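Local coordinates for CalG4 (Micromonospora echinospora, PDB 3IA7), which belongs to the GT-B superfamily of glycosyltransferase-like proteins and is built from two Rossmann-like domains, at residues A[167-172]-A[176-181]. Residues are numbered along the deposited sequence; the frame is centred on the assembly and turned at random.
Sequences DLLGKY and TPVKEY
Leu-169 lays its CD2 methyl over one face of the Tyr-181 ring, a CH-pi contact that ties together two consecutive helices, joined by a short loop, in the N-terminal Rossmann-like domain of this GT-B fold. The loop carries the chain from helix 159-170 to helix 178-182, which leads on toward strand 189-191 of the parallel sheet. The two methyls divide the work. Leu-169 CD2 sits 3.8 Å from the centroid of the Tyr-181 ring, 16° off the normal, and leans toward the phenol end, where it comes within 3.6 Å of Tyr-181 CZ. Leu-169 CD1 lies nearer the root of the ring, 3.9 Å from Tyr-181 CG, and also meets the backbone: Thr-176 O is 4.0 Å from it. A branched leucine suits the place, since one methyl can rest on the ring while the other fills the angle between ring and loop. Val-178 adds a looser apolar wall, its CG2 standing 4.4 Å from Leu-169 CD1, and packs its side chain against His-162, Leu-165 and Val-166, one to two turns earlier in the leucine's own helix. On the tyrosine, CG stands anti to the backbone N (chi1 -177°), which carries the ring out from its short helix and across the leucine. Leu-118 of helix 113-123 touches both Leu-169 and Tyr-181, and Arg-117 makes a cation-pi contact with the same ring, so the pair is enclosed within the domain. No hydrogen bond joins the two segments; each makes backbone bonds within itself. Pro-177 occupies the N-cap, its rigid ring restricting the backbone just before the helix, and Pro-177 O accepts the bond from Tyr-181 N at 2.9 Å. In 167-172, Tyr-172 N donates to Leu-169 O over 3.0 Å.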
loop_
_atom_site.group_PDB
_atom_site.type_symbol
_atom_site.label_atom_id
_atom_site.label_comp_id
_atom_site.label_asym_id
_atom_site.label_seq_id
_atom_site.Cartn_x
_atom_site.Cartn_y
_atom_site.Cartn_z
ATOM N N ASP A 167 1.683 34.856 -24.230
ATOM C CA ASP A 167 1.515 34.329 -25.579
ATOM C C ASP A 167 0.756 32.999 -25.539
ATOM O O ASP A 167 -0.227 32.800 -26.277
ATOM C CB ASP A 167 2.883 34.136 -26.245
ATOM C CG ASP A 167 2.756 33.814 -27.730
ATOM O OD1 ASP A 167 2.428 34.708 -28.531
ATOM O OD2 ASP A 167 2.941 32.652 -28.074
ATOM N N LEU A 168 1.197 32.111 -24.647
ATOM C CA LEU A 168 0.601 30.759 -24.519
ATOM C C LEU A 168 -0.875 30.864 -24.101
ATOM O O LEU A 168 -1.749 30.251 -24.701
ATOM C CB LEU A 168 1.404 29.910 -23.492
ATOM C CG LEU A 168 0.821 28.521 -23.156
ATOM C CD1 LEU A 168 0.777 27.654 -24.475
ATOM C CD2 LEU A 168 1.581 27.784 -22.063
ATOM N N LEU A 169 -1.151 31.601 -23.020
ATOM C CA LEU A 169 -2.527 31.809 -22.569
ATOM C C LEU A 169 -3.416 32.376 -23.656
ATOM O O LEU A 169 -4.565 31.988 -23.794
ATOM C CB LEU A 169 -2.539 32.790 -21.382
ATOM C CG LEU A 169 -2.034 32.210 -20.062
ATOM C CD1 LEU A 169 -2.210 33.289 -18.905
ATOM C CD2 LEU A 169 -2.695 30.963 -19.681
ATOM N N GLY A 170 -2.900 33.344 -24.408
ATOM C CA GLY A 170 -3.655 33.964 -25.493
ATOM C C GLY A 170 -4.064 32.964 -26.562
ATOM O O GLY A 170 -5.132 33.093 -27.161
ATOM N N LYS A 171 -3.199 31.969 -26.816
ATOM C CA LYS A 171 -3.515 30.894 -27.753
ATOM C C LYS A 171 -4.705 30.019 -27.318
ATOM O O LYS A 171 -5.253 29.300 -28.134
ATOM C CB LYS A 171 -2.285 30.002 -27.999
ATOM C CG LYS A 171 -1.268 30.684 -28.884
ATOM C CD LYS A 171 0.016 29.865 -28.968
ATOM C CE LYS A 171 1.041 30.599 -29.819
ATOM N NZ LYS A 171 2.299 29.766 -30.015
ATOM N N TYR A 172 -5.087 30.107 -26.048
ATOM C CA TYR A 172 -6.204 29.363 -25.472
ATOM C C TYR A 172 -7.394 30.286 -25.127
ATOM O O TYR A 172 -8.327 29.888 -24.420
ATOM C CB TYR A 172 -5.749 28.563 -24.250
ATOM C CG TYR A 172 -4.914 27.363 -24.625
ATOM C CD1 TYR A 172 -5.498 26.103 -24.722
ATOM C CD2 TYR A 172 -3.564 27.504 -25.000
ATOM C CE1 TYR A 172 -4.747 24.970 -25.129
ATOM C CE2 TYR A 172 -2.811 26.380 -25.416
ATOM C CZ TYR A 172 -3.428 25.118 -25.472
ATOM O OH TYR A 172 -2.719 23.988 -25.860
ATOM N N THR A 176 -6.524 36.787 -19.052
ATOM C CA THR A 176 -6.358 37.046 -17.627
ATOM C C THR A 176 -4.881 37.394 -17.407
ATOM O O THR A 176 -4.016 36.706 -17.945
ATOM C CB THR A 176 -6.738 35.785 -16.840
ATOM O OG1 THR A 176 -8.056 35.363 -17.234
ATOM C CG2 THR A 176 -6.647 35.981 -15.315
ATOM N N PRO A 177 -4.584 38.483 -16.657
ATOM C CA PRO A 177 -3.192 38.779 -16.298
ATOM C C PRO A 177 -2.494 37.528 -15.724
ATOM O O PRO A 177 -3.097 36.749 -14.979
ATOM C CB PRO A 177 -3.355 39.843 -15.209
ATOM C CG PRO A 177 -4.587 40.587 -15.671
ATOM C CD PRO A 177 -5.499 39.465 -16.043
ATOM N N VAL A 178 -1.214 37.363 -16.045
ATOM C CA VAL A 178 -0.473 36.129 -15.718
ATOM C C VAL A 178 -0.414 35.809 -14.239
ATOM O O VAL A 178 -0.699 34.685 -13.866
ATOM C CB VAL A 178 0.979 36.163 -16.295
ATOM C CG1 VAL A 178 1.806 34.964 -15.834
ATOM C CG2 VAL A 178 0.945 36.227 -17.804
ATOM N N LYS A 179 -0.073 36.795 -13.391
ATOM C CA LYS A 179 -0.022 36.548 -11.961
ATOM C C LYS A 179 -1.426 36.178 -11.392
ATOM O O LYS A 179 -1.544 35.269 -10.569
ATOM C CB LYS A 179 0.561 37.773 -11.254
ATOM C CG LYS A 179 1.233 37.477 -9.942
ATOM C CD LYS A 179 1.803 38.822 -9.361
ATOM C CE LYS A 179 2.697 38.536 -8.176
ATOM N NZ LYS A 179 3.493 39.748 -7.805
ATOM N N GLU A 180 -2.473 36.897 -11.817
ATOM C CA GLU A 180 -3.854 36.572 -11.450
ATOM C C GLU A 180 -4.261 35.151 -11.824
ATOM O O GLU A 180 -4.774 34.403 -11.023
ATOM C CB GLU A 180 -4.822 37.540 -12.119
ATOM C CG GLU A 180 -6.247 37.409 -11.580
ATOM C CD GLU A 180 -7.266 38.317 -12.295
ATOM O OE1 GLU A 180 -6.851 39.344 -12.867
ATOM O OE2 GLU A 180 -8.473 37.994 -12.268
ATOM N N TYR A 181 -4.028 34.793 -13.073
ATOM C CA TYR A 181 -4.267 33.436 -13.567
ATOM C C TYR A 181 -3.578 32.362 -12.710
ATOM O O TYR A 181 -4.208 31.350 -12.336
ATOM C CB TYR A 181 -3.746 33.343 -14.996
ATOM C CG TYR A 181 -3.996 32.014 -15.641
ATOM C CD1 TYR A 181 -5.202 31.755 -16.291
ATOM C CD2 TYR A 181 -3.028 30.992 -15.574
ATOM C CE1 TYR A 181 -5.437 30.490 -16.884
ATOM C CE2 TYR A 181 -3.253 29.734 -16.173
ATOM C CZ TYR A 181 -4.465 29.514 -16.840
ATOM O OH TYR A 181 -4.674 28.260 -17.402
#